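Local coordinates for protein polyketide synthase III (Ectocarpus siliculosus, PDB 4B0N) that probably acts as an acyltransferase of the chalcone/stilbene synthase family, a type III polyketide synthase linked to phlorotannin monomer biosynthesis in this brown alga, at residues 118-124 / 286-291. Numbering follows the deposited sequence.
Sequences QVPVDVR and IKPNGI. With ACD (arachidonic acid), chain D.
Asn289, at the tip of a beta hairpin, plugs its amide into the approach to a helix and illustrates how one carbonyl oxygen can tie two structural elements together. Its CG lies anti to the backbone N (chi1 -160°), which carries OD1 to Val119 N, 2.8 Å away and in the amide's carbonyl plane. The same OD1 accepts a second hydrogen bond from Arg124 NH2 at 3.1 Å, the donor standing above that plane, with guanidinium and amide nearly perpendicular (88°). Arg124 NE bonds in turn to Val119 O at 2.8 Å, within the guanidinium plane, while Asn289 O sits over one face. Arg124 NH1 is held by the carbonyls of Val226 and Thr228. Cutting Arg124 back to an alanine is likely to take away one of the two donors on Asn289 OD1, the NE donor to Val119 O, and the NH1 link to those two carbonyls.

A weak backbone hydrogen bond joins Val121 N to Pro288 O (3.0 Å), just after the N-cap residue Pro120.

Apolar contact centres on Val121, whose CG1 lies 3.5 Å from Gly290 CA and 3.9 Å from Ile286 CG2. Pro288 of the second subunit also packs on Val121.

The arrangement is a two-stranded antiparallel beta hairpin, closed by a type I turn from Lys287 to Gly290, whose tip docks on the N-terminal end of helix 121-146; from the turn the chain runs directly to Ile291, in the arachidonic acid pocket.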
# COMPACT_ATOMS: atom_id res chain seq x y z
N GLN A 118 9.46 8.97 24.69
CA GLN A 118 10.09 9.70 23.59
C GLN A 118 10.98 8.74 22.82
O GLN A 118 12.11 8.46 23.23
CB GLN A 118 10.92 10.88 24.12
CG GLN A 118 10.17 11.86 25.01
CD GLN A 118 9.40 12.91 24.23
OE1 GLN A 118 9.98 13.73 23.53
NE2 GLN A 118 8.07 12.88 24.36
N VAL A 119 10.46 8.23 21.71
CA VAL A 119 11.21 7.34 20.82
C VAL A 119 11.05 7.81 19.38
O VAL A 119 9.92 8.03 18.92
CB VAL A 119 10.77 5.87 20.95
CG1 VAL A 119 11.66 4.97 20.11
CG2 VAL A 119 10.78 5.41 22.40
N PRO A 120 12.17 7.99 18.65
CA PRO A 120 12.13 8.39 17.25
C PRO A 120 11.41 7.35 16.38
O PRO A 120 11.49 6.15 16.68
CB PRO A 120 13.61 8.47 16.86
CG PRO A 120 14.31 8.75 18.15
CD PRO A 120 13.56 7.95 19.17
N VAL A 121 10.72 7.81 15.33
CA VAL A 121 9.95 6.94 14.44
C VAL A 121 10.74 5.77 13.88
O VAL A 121 10.22 4.65 13.81
CB VAL A 121 9.31 7.68 13.23
CG1 VAL A 121 7.79 7.72 13.36
CG2 VAL A 121 9.91 9.06 13.02
N ASP A 122 11.98 6.02 13.47
CA ASP A 122 12.80 4.97 12.88
C ASP A 122 13.08 3.83 13.86
O ASP A 122 13.03 2.66 13.47
CB ASP A 122 14.09 5.52 12.26
CG ASP A 122 14.88 6.40 13.22
OD1 ASP A 122 14.30 7.35 13.80
OD2 ASP A 122 16.09 6.15 13.37
N VAL A 123 13.35 4.18 15.12
CA VAL A 123 13.56 3.18 16.18
C VAL A 123 12.26 2.43 16.48
O VAL A 123 12.28 1.21 16.69
CB VAL A 123 14.12 3.82 17.47
CG1 VAL A 123 14.50 2.76 18.49
CG2 VAL A 123 15.33 4.70 17.16
N ARG A 124 11.14 3.15 16.47
CA ARG A 124 9.81 2.55 16.64
C ARG A 124 9.49 1.56 15.51
O ARG A 124 8.93 0.49 15.76
CB ARG A 124 8.73 3.63 16.73
CG ARG A 124 8.72 4.39 18.04
CD ARG A 124 7.60 5.43 18.10
NE ARG A 124 7.76 6.33 19.25
CZ ARG A 124 7.13 6.21 20.41
NH1 ARG A 124 6.26 5.23 20.62
NH2 ARG A 124 7.36 7.08 21.38
N ILE A 286 2.09 10.69 10.52
CA ILE A 286 3.38 10.18 10.96
C ILE A 286 4.18 11.35 11.53
O ILE A 286 4.73 12.15 10.78
CB ILE A 286 4.17 9.49 9.84
CG1 ILE A 286 3.30 8.49 9.08
CG2 ILE A 286 5.41 8.81 10.42
CD1 ILE A 286 3.93 7.96 7.81
N LYS A 287 4.22 11.43 12.86
CA LYS A 287 4.98 12.46 13.56
C LYS A 287 6.36 11.90 13.95
O LYS A 287 6.56 10.69 13.92
CB LYS A 287 4.21 12.93 14.79
CG LYS A 287 3.00 13.80 14.47
CD LYS A 287 2.14 14.06 15.69
CE LYS A 287 0.95 14.94 15.35
NZ LYS A 287 -0.01 15.07 16.48
N PRO A 288 7.31 12.79 14.32
CA PRO A 288 8.64 12.34 14.76
C PRO A 288 8.63 11.36 15.94
O PRO A 288 9.52 10.51 16.03
CB PRO A 288 9.32 13.65 15.17
CG PRO A 288 8.69 14.68 14.30
CD PRO A 288 7.25 14.26 14.18
N ASN A 289 7.64 11.46 16.82
CA ASN A 289 7.55 10.57 17.98
C ASN A 289 6.65 9.34 17.75
O ASN A 289 6.19 8.70 18.70
CB ASN A 289 7.12 11.34 19.23
CG ASN A 289 7.47 10.61 20.52
OD1 ASN A 289 8.48 9.91 20.60
ND2 ASN A 289 6.65 10.79 21.54
N GLY A 290 6.42 9.02 16.48
CA GLY A 290 5.63 7.85 16.12
C GLY A 290 4.43 8.16 15.25
O GLY A 290 4.07 9.32 15.07
N ILE A 291 3.83 7.10 14.70
CA ILE A 291 2.59 7.21 13.94
C ILE A 291 1.44 7.42 14.93
O ILE A 291 1.30 6.67 15.90
CB ILE A 291 2.32 5.94 13.10
CG1 ILE A 291 3.44 5.76 12.06
CG2 ILE A 291 0.96 6.02 12.42
CD1 ILE A 291 3.49 4.38 11.43
C1 ACD D . -8.87 4.16 13.53
C2 ACD D . -7.75 4.18 12.52
C3 ACD D . -6.50 3.53 13.11
C4 ACD D . -5.23 4.20 12.61
C5 ACD D . -4.07 3.84 13.51
C6 ACD D . -2.86 4.34 13.28
C7 ACD D . -1.71 3.95 14.18
C8 ACD D . -1.66 4.82 15.41
C9 ACD D . -1.11 4.33 16.52
C10 ACD D . -1.02 5.18 17.77
C11 ACD D . -1.82 4.54 18.88
C12 ACD D . -1.28 4.38 20.09
C13 ACD D . -2.09 3.74 21.19
C14 ACD D . -1.30 2.65 21.87
C15 ACD D . -1.91 1.86 22.75
C16 ACD D . -1.16 0.75 23.45
C17 ACD D . -0.61 1.29 24.77
C18 ACD D . -1.35 0.74 25.98
C19 ACD D . -1.54 1.84 27.02
C20 ACD D . -2.04 1.28 28.33
O1 ACD D . -10.01 3.79 13.16